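Local structure of peptidoglycan recognition protein-LC isoform LCx (Drosophila melanogaster, 2F2L) at residues S53-S58 with D62-N67; A46-V51 with S100-F105; E124-K129 with T133-Y138; D19-P24 with G95-S100. The protein probably acts as an innate immune receptor, binding a monomeric disaccharide-tetrapeptide fragment of diaminopimelate-type peptidoglycan. One frame throughout, in Å; residues are numbered along the deposited sequence.

Contact 1 (S53-S58 with D62-N67); sequences SFHMDS and DHIGYN. With MLD (glcnac(beta1-4)-murnac(1,6-anhydro)-L-ala-gamma-D-glu-meso-a2pm-D-ala), chain G.
The side chains of H55 and Y66 cross at about a right angle on the wall of the ligand cleft of this peptidoglycan recognition domain, where the last turns of helix 41-58 pack against the loop that leads to strand 68-70. The pair is an offset edge-to-face stack: the edge of the imidazole points at the phenol face, with H55 CE1 3.8 Å from Y66 CE2 and the ring planes inclined at 62°. H55 is gripped on both nitrogens. Its ND1 accepts the backbone hydrogen of G65 N at 3.0 Å, the donor lying somewhat out of the ring plane, while NE2 donates to MLD OAG, the acetyl oxygen of the anhydro-muramyl sugar. The bond to OAG is nearly straight, 164° at the hydrogen, and lies in the ring plane. This division is consistent with a neutral imidazole carrying its proton on NE2, and the two bonds fix the rotation of the ring. With chi1 at -70°, CG lies anti to the carbonyl carbon, which directs the ring at the loop. W61 also meets it.

Y66 turns its hydroxyl to the lactyl carbonyl, OH to MLD OAM at 2.6 Å. One residue further along the helix, M56 runs its side chain along the backbone of the loop: CG lies 3.6 Å from H63 C, and the bend at chi3 brings CE to D62 O. SD stands obliquely to the H63 ring. The backbone D62 N also donates to MLD OBV, a carboxylate oxygen on the diaminopimelate side chain, at 2.8 Å.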
# COMPACT_ATOMS: atom_id res chain seq x y z
N SER B 53 7.21 0.35 9.42
CA SER B 53 6.52 1.61 9.72
C SER B 53 5.00 1.49 9.55
O SER B 53 4.23 1.96 10.38
CB SER B 53 7.06 2.70 8.81
OG SER B 53 6.51 3.94 9.21
N PHE B 54 4.58 0.87 8.47
CA PHE B 54 3.15 0.60 8.24
C PHE B 54 2.52 -0.19 9.39
O PHE B 54 1.42 0.11 9.86
CB PHE B 54 3.00 -0.15 6.91
CG PHE B 54 1.61 -0.13 6.37
CD1 PHE B 54 1.07 1.04 5.87
CD2 PHE B 54 0.85 -1.29 6.32
CE1 PHE B 54 -0.22 1.06 5.37
CE2 PHE B 54 -0.43 -1.27 5.82
CZ PHE B 54 -0.97 -0.09 5.35
N HIS B 55 3.21 -1.22 9.84
CA HIS B 55 2.69 -2.06 10.91
C HIS B 55 2.76 -1.38 12.28
O HIS B 55 1.79 -1.41 13.04
CB HIS B 55 3.43 -3.40 10.90
CG HIS B 55 3.07 -4.25 9.72
ND1 HIS B 55 3.61 -5.50 9.51
CD2 HIS B 55 2.19 -4.04 8.71
CE1 HIS B 55 3.09 -6.01 8.40
NE2 HIS B 55 2.23 -5.15 7.90
N MET B 56 3.87 -0.71 12.57
CA MET B 56 4.08 -0.10 13.90
C MET B 56 3.45 1.29 14.05
O MET B 56 2.99 1.64 15.13
CB MET B 56 5.57 -0.04 14.26
CG MET B 56 6.23 -1.41 14.47
SD MET B 56 8.01 -1.37 14.79
CE MET B 56 8.03 -0.82 16.50
N ASP B 57 3.47 2.08 12.98
CA ASP B 57 3.02 3.48 13.03
C ASP B 57 1.60 3.63 12.49
O ASP B 57 0.76 4.23 13.14
CB ASP B 57 3.99 4.40 12.28
CG ASP B 57 5.43 4.26 12.76
OD1 ASP B 57 5.63 4.00 13.97
OD2 ASP B 57 6.37 4.43 11.96
N SER B 58 1.33 3.08 11.31
CA SER B 58 0.01 3.24 10.70
C SER B 58 -1.05 2.33 11.36
O SER B 58 -2.16 2.78 11.63
CB SER B 58 0.09 3.01 9.19
OG SER B 58 1.06 3.85 8.58
N ASP B 62 3.06 -3.66 17.69
CA ASP B 62 4.26 -3.59 18.54
C ASP B 62 5.59 -3.92 17.83
O ASP B 62 6.68 -3.73 18.38
CB ASP B 62 4.06 -4.50 19.74
CG ASP B 62 3.01 -3.97 20.71
OD1 ASP B 62 2.89 -2.73 20.86
OD2 ASP B 62 2.32 -4.80 21.35
N HIS B 63 5.49 -4.38 16.59
CA HIS B 63 6.65 -4.75 15.79
C HIS B 63 6.15 -5.00 14.37
O HIS B 63 4.93 -5.05 14.11
CB HIS B 63 7.30 -6.04 16.35
CG HIS B 63 8.76 -6.19 16.05
ND1 HIS B 63 9.41 -5.44 15.10
CD2 HIS B 63 9.69 -7.02 16.57
CE1 HIS B 63 10.68 -5.80 15.05
NE2 HIS B 63 10.88 -6.75 15.94
N ILE B 64 7.07 -5.17 13.44
CA ILE B 64 6.71 -5.68 12.12
C ILE B 64 5.95 -7.00 12.35
O ILE B 64 6.29 -7.80 13.24
CB ILE B 64 7.94 -5.86 11.24
CG1 ILE B 64 7.56 -6.04 9.78
CG2 ILE B 64 8.80 -7.05 11.72
CD1 ILE B 64 8.72 -5.86 8.85
N GLY B 65 4.90 -7.21 11.57
CA GLY B 65 3.93 -8.26 11.82
C GLY B 65 4.39 -9.65 11.45
O GLY B 65 3.95 -10.61 12.03
N TYR B 66 5.30 -9.75 10.49
CA TYR B 66 5.74 -11.06 10.01
C TYR B 66 6.81 -11.68 10.91
O TYR B 66 7.54 -10.99 11.61
CB TYR B 66 6.24 -10.96 8.58
CG TYR B 66 5.25 -10.31 7.61
CD1 TYR B 66 4.00 -10.88 7.39
CD2 TYR B 66 5.56 -9.12 6.96
CE1 TYR B 66 3.07 -10.30 6.51
CE2 TYR B 66 4.65 -8.52 6.06
CZ TYR B 66 3.41 -9.11 5.85
OH TYR B 66 2.52 -8.55 4.98
N ASN B 67 6.89 -13.00 10.91
CA ASN B 67 8.02 -13.64 11.54
C ASN B 67 9.26 -13.49 10.66
O ASN B 67 10.34 -13.18 11.16
CB ASN B 67 7.68 -15.09 11.85
CG ASN B 67 6.59 -15.19 12.86
OD1 ASN B 67 6.88 -14.93 14.07
ND2 ASN B 67 5.45 -15.45 12.45
CAA MLD G . -3.07 -7.67 -3.21
CAB MLD G . -3.52 -8.05 -1.81
OAC MLD G . -3.02 -9.00 -1.23
N2 MLD G . -4.47 -7.27 -1.31
C2 MLD G . -5.09 -7.47 0.00
C3 MLD G . -6.60 -7.49 -0.21
O3 MLD G . -7.02 -8.54 -1.10
C4 MLD G . -7.34 -7.53 1.12
O4 MLD G . -8.72 -7.35 0.84
C5 MLD G . -6.85 -6.37 2.01
C6 MLD G . -7.42 -6.35 3.44
O6 MLD G . -7.04 -5.08 4.05
O5 MLD G . -5.45 -6.53 2.18
C1 MLD G . -4.72 -6.34 0.95
O1 MLD G . -3.34 -6.43 1.23
CA4 MLD G . -2.87 -5.26 1.94
CA5 MLD G . -2.71 -3.98 1.12
OA5 MLD G . -1.34 -3.45 1.08
CA6 MLD G . -3.38 -2.99 2.02
OA6 MLD G . -2.38 -2.66 2.96
CA1 MLD G . -1.11 -3.20 2.48
CA2 MLD G . -0.86 -4.53 3.21
NAD MLD G . 0.60 -4.78 3.28
CAE MLD G . 1.24 -4.98 4.42
CAF MLD G . 2.73 -5.21 4.27
OAG MLD G . 0.70 -5.02 5.53
CA3 MLD G . -1.52 -5.70 2.49
OAH MLD G . -1.74 -6.85 3.39
CAI MLD G . -0.75 -7.89 3.27
CAJ MLD G . -1.13 -8.94 2.25
CAL MLD G . -0.58 -8.59 4.64
OAM MLD G . 0.17 -9.55 4.69
N MLD G . -1.24 -8.11 5.69
CA MLD G . -1.14 -8.66 7.05
CB MLD G . 0.02 -7.91 7.71
C MLD G . -2.44 -8.31 7.78
O MLD G . -2.85 -7.15 7.81
NAN MLD G . -3.07 -9.35 8.34
CAO MLD G . -4.33 -9.29 9.09
CAP MLD G . -5.33 -10.38 8.60
OBA MLD G . -6.23 -10.67 9.40
OAQ MLD G . -5.18 -10.93 7.49
CBB MLD G . -4.05 -9.64 10.55
CBC MLD G . -3.23 -8.61 11.31
CBD MLD G . -3.11 -9.06 12.78
OBE MLD G . -3.20 -10.25 13.09
NBF MLD G . -2.91 -8.10 13.65
CBG MLD G . -2.78 -8.36 15.09
CBH MLD G . -4.12 -8.84 15.66
OBI MLD G . -5.18 -8.29 15.35
NBJ MLD G . -4.05 -9.91 16.45
CBK MLD G . -5.22 -10.52 17.13
CBL MLD G . -4.94 -10.54 18.63
CBM MLD G . -5.52 -11.96 16.67
OBO MLD G . -4.58 -12.65 16.20
OBN MLD G . -6.70 -12.35 16.83
CBP MLD G . -2.28 -7.08 15.77
CBQ MLD G . -1.74 -7.35 17.19
CBR MLD G . -1.11 -6.09 17.79
CBS MLD G . -0.10 -6.39 18.90
CBT MLD G . 1.18 -6.97 18.28
OBV MLD G . 1.91 -6.18 17.67
OBU MLD G . 1.40 -8.19 18.43
NBW MLD G . -0.68 -7.35 19.84

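Contact 2 (A46-V51 with S100-F105)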
# COMPACT_ATOMS: atom_id res chain seq x y z
N ALA B 46 15.09 -1.33 2.25
CA ALA B 46 14.21 -0.18 2.14
C ALA B 46 12.75 -0.60 2.23
O ALA B 46 11.99 -0.01 2.97
CB ALA B 46 14.47 0.58 0.83
N ARG B 47 12.39 -1.65 1.49
CA ARG B 47 11.01 -2.17 1.47
C ARG B 47 10.54 -2.66 2.82
O ARG B 47 9.38 -2.50 3.16
CB ARG B 47 10.84 -3.32 0.45
CG ARG B 47 11.20 -2.95 -0.97
CD ARG B 47 10.10 -2.23 -1.69
NE ARG B 47 10.45 -2.12 -3.10
CZ ARG B 47 11.08 -1.09 -3.66
NH1 ARG B 47 11.42 -0.03 -2.94
NH2 ARG B 47 11.37 -1.11 -4.95
N VAL B 48 11.45 -3.29 3.57
CA VAL B 48 11.09 -3.89 4.85
C VAL B 48 10.95 -2.82 5.93
O VAL B 48 10.09 -2.94 6.81
CB VAL B 48 12.12 -4.96 5.29
CG1 VAL B 48 11.75 -5.51 6.66
CG2 VAL B 48 12.19 -6.09 4.25
N ASN B 49 11.79 -1.79 5.87
CA ASN B 49 11.60 -0.62 6.73
C ASN B 49 10.23 0.04 6.57
O ASN B 49 9.60 0.39 7.56
CB ASN B 49 12.74 0.39 6.52
CG ASN B 49 13.99 -0.00 7.30
OD1 ASN B 49 15.03 -0.34 6.72
ND2 ASN B 49 13.88 -0.00 8.62
N VAL B 50 9.79 0.22 5.33
CA VAL B 50 8.48 0.81 5.07
C VAL B 50 7.38 -0.09 5.62
O VAL B 50 6.44 0.39 6.25
CB VAL B 50 8.25 1.11 3.57
CG1 VAL B 50 6.86 1.67 3.34
CG2 VAL B 50 9.27 2.13 3.08
N VAL B 51 7.49 -1.40 5.40
CA VAL B 51 6.55 -2.36 5.98
C VAL B 51 6.51 -2.24 7.51
O VAL B 51 5.41 -2.23 8.09
CB VAL B 51 6.85 -3.83 5.56
CG1 VAL B 51 6.00 -4.84 6.39
CG2 VAL B 51 6.60 -4.04 4.05
N SER B 100 6.33 -13.58 4.65
CA SER B 100 5.81 -12.74 3.57
C SER B 100 6.82 -12.63 2.45
O SER B 100 7.99 -12.32 2.70
CB SER B 100 5.47 -11.34 4.08
OG SER B 100 4.67 -10.65 3.13
N PHE B 101 6.38 -12.88 1.21
CA PHE B 101 7.23 -12.61 0.04
C PHE B 101 7.14 -11.11 -0.25
O PHE B 101 6.03 -10.57 -0.35
CB PHE B 101 6.76 -13.39 -1.18
CG PHE B 101 7.21 -14.83 -1.19
CD1 PHE B 101 6.88 -15.69 -0.13
CD2 PHE B 101 7.94 -15.34 -2.25
CE1 PHE B 101 7.29 -17.03 -0.13
CE2 PHE B 101 8.34 -16.69 -2.26
CZ PHE B 101 8.00 -17.53 -1.19
N ILE B 102 8.30 -10.46 -0.35
CA ILE B 102 8.34 -9.03 -0.61
C ILE B 102 7.96 -8.83 -2.07
O ILE B 102 8.65 -9.34 -2.99
CB ILE B 102 9.71 -8.41 -0.31
CG1 ILE B 102 10.12 -8.64 1.15
CG2 ILE B 102 9.70 -6.91 -0.60
CD1 ILE B 102 11.54 -8.15 1.48
N GLY B 103 6.85 -8.11 -2.28
CA GLY B 103 6.34 -7.86 -3.61
C GLY B 103 4.85 -8.11 -3.71
O GLY B 103 4.16 -8.29 -2.71
N THR B 104 4.38 -8.11 -4.96
CA THR B 104 2.99 -8.34 -5.30
C THR B 104 2.95 -9.44 -6.36
O THR B 104 3.44 -9.23 -7.48
CB THR B 104 2.32 -7.05 -5.86
OG1 THR B 104 2.41 -6.00 -4.89
CG2 THR B 104 0.85 -7.29 -6.20
N PHE B 105 2.32 -10.59 -6.03
CA PHE B 105 2.38 -11.78 -6.90
C PHE B 105 1.02 -12.21 -7.42
O PHE B 105 0.73 -13.40 -7.57
CB PHE B 105 3.15 -12.90 -6.18
CG PHE B 105 4.48 -12.44 -5.76
CD1 PHE B 105 5.49 -12.27 -6.71
CD2 PHE B 105 4.69 -11.99 -4.47
CE1 PHE B 105 6.71 -11.76 -6.35
CE2 PHE B 105 5.91 -11.48 -4.11
CZ PHE B 105 6.92 -11.36 -5.04
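The side chain of R47 bends at chi2 (-82°) and carries its flat guanidinium away from I102, so neither face of that group takes part and only the CB of the arginine touches, 3.9 Å from I102 CG2. The same bend brings NE to the carbonyl oxygen of G37. The rings of F101 and F105 lie on the far side of their own segment; the carbonyl oxygen F101 O sits in the plane of the F105 ring, at its edge.

What remains across the contact is purely aliphatic. V48 and I102 cross at about a right angle, and the methyl V48 CG2 meets the end of the isoleucine, CD1, at 3.5 Å. I102 makes both touches because its two branches diverge: CG2 lies anti to the backbone N and goes to R47, whereas the longer branch, through CG1, goes to V48.

The contact thus fastens helix 41-58 to the chain just past the end of strand 97-101, one of the central strands of the mixed sheet. I102 is still tied to V70 by a backbone hydrogen bond. The sheet is sandwiched here: I102 packs on helix 41-58 through V48, while F101 on the other side meets helices 112-127 and 151-157.

Contact 3 (E124-K129 with T133-Y138); sequences EGVRLK and TNYRLY
Within the last turn of helix 112-127, where V126 faces T133 and Y135, the shortest polar bond is the backbone pair L128 N to E124 O at 2.8 Å. The helix then ends in a Schellman motif: K129 takes a positive phi of 67° and bonds back into the last turn, its N reaching V126 O at 3.0 Å. The chain reverses through the short strand 131-132 and returns as strand 135-139, an outermost strand of the mixed sheet.

V126 carries the whole contact with its two methyls. CG2 approaches the rim of the phenol ring close to its plane, 3.7 Å from Y135 CE2, and the two side chains cross at about a right angle. CG1 comes within 4.2 Å of T133 CA. The first torsion of Y135, chi1 70°, sets CG between the backbone N and the carbonyl carbon and brings the ring edge to V126 CG2. The ring is shared among several neighbours: it stacks on H162 and touches V28 and L122.

On another side of the helix, facing away from the strand, R127 grips E124 side-on. NH2 meets OE2 at 3.1 Å in the guanidinium plane and NE reaches OE1 at a longer 3.3 Å, both from above the carboxylate plane.

Polar and apolar chemistry are therefore separated. Between these two segments the contact is nonpolar, the E124-R127 salt bridge lying within the helix; the polar tie nearby is the backbone hydrogen bond between G125 and L131 of the connection.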
# COMPACT_ATOMS: atom_id res chain seq x y z
N GLU B 124 15.25 -25.02 7.42
CA GLU B 124 16.02 -24.63 8.58
C GLU B 124 15.15 -24.69 9.83
O GLU B 124 15.58 -25.19 10.86
CB GLU B 124 16.63 -23.24 8.37
CG GLU B 124 17.50 -22.73 9.52
CD GLU B 124 18.95 -23.22 9.46
OE1 GLU B 124 19.29 -24.08 8.62
OE2 GLU B 124 19.75 -22.74 10.29
N GLY B 125 13.92 -24.19 9.73
CA GLY B 125 12.95 -24.29 10.82
C GLY B 125 12.67 -25.71 11.33
O GLY B 125 12.59 -25.94 12.54
N VAL B 126 12.52 -26.66 10.40
CA VAL B 126 12.36 -28.09 10.78
C VAL B 126 13.64 -28.59 11.47
O VAL B 126 13.58 -29.23 12.52
CB VAL B 126 12.04 -28.98 9.55
CG1 VAL B 126 12.12 -30.50 9.90
CG2 VAL B 126 10.68 -28.62 8.97
N ARG B 127 14.79 -28.28 10.86
CA ARG B 127 16.09 -28.70 11.37
C ARG B 127 16.36 -28.17 12.79
O ARG B 127 16.95 -28.87 13.61
CB ARG B 127 17.21 -28.23 10.43
CG ARG B 127 18.57 -28.86 10.69
CD ARG B 127 19.69 -28.16 9.89
NE ARG B 127 19.97 -26.79 10.35
CZ ARG B 127 20.88 -26.46 11.27
NH1 ARG B 127 21.64 -27.37 11.87
NH2 ARG B 127 21.04 -25.18 11.60
N LEU B 128 15.93 -26.95 13.07
CA LEU B 128 16.13 -26.35 14.39
C LEU B 128 15.01 -26.70 15.36
O LEU B 128 15.02 -26.25 16.50
CB LEU B 128 16.23 -24.83 14.28
CG LEU B 128 17.35 -24.26 13.41
CD1 LEU B 128 17.17 -22.75 13.29
CD2 LEU B 128 18.71 -24.61 13.97
N LYS B 129 14.02 -27.48 14.91
CA LYS B 129 12.86 -27.82 15.75
C LYS B 129 11.96 -26.63 16.08
O LYS B 129 11.26 -26.65 17.10
CB LYS B 129 13.31 -28.50 17.05
CG LYS B 129 13.24 -29.99 17.03
CD LYS B 129 14.30 -30.61 16.16
CE LYS B 129 14.61 -32.02 16.64
NZ LYS B 129 14.81 -32.92 15.47
N THR B 133 8.10 -31.61 11.91
CA THR B 133 8.47 -32.35 10.71
C THR B 133 7.30 -32.41 9.72
O THR B 133 7.51 -32.37 8.51
CB THR B 133 8.94 -33.79 11.09
OG1 THR B 133 10.16 -33.71 11.85
CG2 THR B 133 9.17 -34.64 9.86
N ASN B 134 6.07 -32.48 10.22
CA ASN B 134 4.88 -32.52 9.36
C ASN B 134 4.01 -31.24 9.41
O ASN B 134 2.77 -31.31 9.40
CB ASN B 134 4.03 -33.76 9.69
CG ASN B 134 3.63 -33.84 11.16
OD1 ASN B 134 4.13 -33.08 12.00
ND2 ASN B 134 2.73 -34.77 11.48
N TYR B 135 4.66 -30.08 9.43
CA TYR B 135 3.95 -28.80 9.50
C TYR B 135 3.03 -28.62 8.31
O TYR B 135 3.33 -29.08 7.20
CB TYR B 135 4.93 -27.62 9.60
CG TYR B 135 5.71 -27.37 8.33
CD1 TYR B 135 5.17 -26.58 7.30
CD2 TYR B 135 6.98 -27.91 8.15
CE1 TYR B 135 5.89 -26.34 6.12
CE2 TYR B 135 7.70 -27.67 6.97
CZ TYR B 135 7.15 -26.89 5.96
OH TYR B 135 7.85 -26.67 4.80
N ARG B 136 1.89 -27.98 8.55
CA ARG B 136 0.93 -27.65 7.50
C ARG B 136 1.20 -26.23 6.99
O ARG B 136 1.40 -25.30 7.79
CB ARG B 136 -0.50 -27.80 8.03
CG ARG B 136 -0.85 -29.25 8.39
CD ARG B 136 -2.34 -29.46 8.57
NE ARG B 136 -2.66 -30.65 9.36
CZ ARG B 136 -3.87 -31.21 9.45
NH1 ARG B 136 -4.90 -30.70 8.79
NH2 ARG B 136 -4.05 -32.29 10.20
N LEU B 137 1.24 -26.07 5.66
CA LEU B 137 1.49 -24.78 5.04
C LEU B 137 0.22 -24.28 4.36
O LEU B 137 -0.46 -25.05 3.67
CB LEU B 137 2.64 -24.87 4.05
CG LEU B 137 3.03 -23.53 3.41
CD1 LEU B 137 4.52 -23.40 3.26
CD2 LEU B 137 2.34 -23.35 2.06
N TYR B 138 -0.08 -22.99 4.56
CA TYR B 138 -1.26 -22.35 3.98
C TYR B 138 -0.91 -21.03 3.29
O TYR B 138 0.03 -20.35 3.67
CB TYR B 138 -2.30 -22.04 5.06
CG TYR B 138 -2.70 -23.22 5.91
CD1 TYR B 138 -3.72 -24.08 5.52
CD2 TYR B 138 -2.06 -23.47 7.12
CE1 TYR B 138 -4.08 -25.15 6.30
CE2 TYR B 138 -2.41 -24.54 7.90
CZ TYR B 138 -3.41 -25.39 7.49
OH TYR B 138 -3.75 -26.46 8.29

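Contact 4 (D19-P24 with G95-S100)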
# COMPACT_ATOMS: atom_id res chain seq x y z
N ASP B 19 4.71 -11.84 23.01
CA ASP B 19 4.32 -13.16 23.49
C ASP B 19 5.15 -14.24 22.81
O ASP B 19 5.36 -14.20 21.59
CB ASP B 19 2.84 -13.44 23.21
CG ASP B 19 1.89 -12.60 24.05
OD1 ASP B 19 2.31 -12.02 25.07
OD2 ASP B 19 0.70 -12.54 23.69
N ALA B 20 5.60 -15.20 23.60
CA ALA B 20 6.37 -16.33 23.10
C ALA B 20 5.46 -17.46 22.61
O ALA B 20 4.36 -17.65 23.12
CB ALA B 20 7.29 -16.84 24.18
N GLN B 21 5.95 -18.19 21.61
CA GLN B 21 5.23 -19.33 21.05
C GLN B 21 5.62 -20.59 21.78
O GLN B 21 6.74 -20.70 22.26
CB GLN B 21 5.60 -19.52 19.58
CG GLN B 21 5.34 -18.33 18.70
CD GLN B 21 4.23 -18.57 17.70
OE1 GLN B 21 3.22 -19.21 18.01
NE2 GLN B 21 4.41 -18.06 16.50
N GLN B 22 4.69 -21.54 21.85
CA GLN B 22 5.02 -22.92 22.20
C GLN B 22 5.63 -23.56 20.96
O GLN B 22 5.03 -23.55 19.87
CB GLN B 22 3.78 -23.70 22.66
CG GLN B 22 4.07 -25.17 23.04
CD GLN B 22 3.32 -25.65 24.28
OE1 GLN B 22 2.43 -24.96 24.80
NE2 GLN B 22 3.69 -26.83 24.78
N LEU B 23 6.85 -24.07 21.12
CA LEU B 23 7.55 -24.75 20.05
C LEU B 23 7.44 -26.26 20.29
O LEU B 23 7.31 -26.68 21.44
CB LEU B 23 9.01 -24.32 20.01
CG LEU B 23 9.31 -22.82 19.82
CD1 LEU B 23 10.82 -22.57 19.99
CD2 LEU B 23 8.86 -22.34 18.47
N PRO B 24 7.47 -27.07 19.21
CA PRO B 24 7.54 -26.70 17.79
C PRO B 24 6.21 -26.21 17.23
O PRO B 24 5.16 -26.56 17.75
CB PRO B 24 7.94 -28.02 17.11
CG PRO B 24 7.40 -29.08 18.01
CD PRO B 24 7.45 -28.53 19.40
N GLY B 95 0.71 -20.06 17.29
CA GLY B 95 0.91 -21.41 16.74
C GLY B 95 1.19 -21.45 15.25
O GLY B 95 1.11 -22.50 14.61
N SER B 96 1.54 -20.30 14.68
CA SER B 96 1.96 -20.27 13.30
C SER B 96 3.18 -19.39 13.08
O SER B 96 3.54 -18.55 13.93
CB SER B 96 0.79 -19.82 12.43
OG SER B 96 0.51 -18.45 12.60
N ILE B 97 3.85 -19.64 11.95
CA ILE B 97 4.94 -18.80 11.45
C ILE B 97 4.44 -18.13 10.17
O ILE B 97 3.99 -18.80 9.23
CB ILE B 97 6.19 -19.66 11.16
CG1 ILE B 97 6.84 -20.12 12.47
CG2 ILE B 97 7.20 -18.91 10.32
CD1 ILE B 97 7.39 -18.99 13.34
N GLY B 98 4.46 -16.79 10.16
CA GLY B 98 4.07 -16.00 9.00
C GLY B 98 5.28 -15.52 8.22
O GLY B 98 6.12 -14.79 8.73
N ILE B 99 5.37 -15.94 6.97
CA ILE B 99 6.44 -15.57 6.06
C ILE B 99 5.82 -14.78 4.89
O ILE B 99 4.86 -15.24 4.26
CB ILE B 99 7.16 -16.82 5.52
CG1 ILE B 99 7.75 -17.64 6.68
CG2 ILE B 99 8.22 -16.44 4.52
CD1 ILE B 99 8.14 -19.03 6.30
N SER B 100 6.33 -13.58 4.65
CA SER B 100 5.81 -12.74 3.57
C SER B 100 6.82 -12.63 2.45
O SER B 100 7.99 -12.32 2.70
CB SER B 100 5.47 -11.34 4.08
OG SER B 100 4.67 -10.65 3.13
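Two hydrogen bonds dominate the meeting of Q21 with G95 and S96, and both run from one side-chain amide to backbone. Q21 OE1 accepts from G95 N at 2.7 Å, with the donor in the carbonyl plane and an angle of 155° at the hydrogen. On the other arm of the amide, NE2 donates to S96 O at 2.8 Å; this bond is more bent, 141°, and its donor is tilted from the plane of the S96 carbonyl. The amide thereby spans the peptide groups on both sides of G95-S96. The chain of Q21 reaches them by a bend at chi2 (-112°), an unusual value. NE2 has a further, weak bond to Y84 O.

Van der Waals contact is slight. I97 CD1 comes to 4.4 Å from Q21 NE2, and the main apolar neighbours of I97 lie in strands 25-32 and 131-132. G95 adopts a positive phi, which suits a residue without a side chain.

Backbone pairing places both partners. Q21 is tied to D83, which holds the irregular approach to strand 25-32, and I97 pairs with R27 and V29 as strand 97-101 enters the parallel part of the sheet. The hydroxyl S96 OG binds the carbonyls of Y92 and N93 and takes no part in the contact with Q21.

The pattern of one acceptor and one donor, each answered by its complement, supports the modelled orientation of the buried amide, and a single glutamine satisfies two backbone groups just ahead of the strand.

Contacts 1, 2 and 4 are buried, whereas contact 3 is only partly so and lies on the opposite side of the chain's centre from contact 1. Contacts 1 and 2 share helix 41-58 and touch through I64, which packs on V48 and V51; contacts 2 and 4 share strand 97-101 and even S100. Contact 1 is joined to contact 4 by a probable hydrogen bond from N67 N to G98 O, while contact 3 meets contact 4 where K129 packs on P24. Chemistry follows place: polar and aromatic groups at the ligand cleft, aliphatic packing in contact 2 and a methyl against an aromatic edge in contact 3, and amide-to-backbone bonds where a loop meets a strand entry.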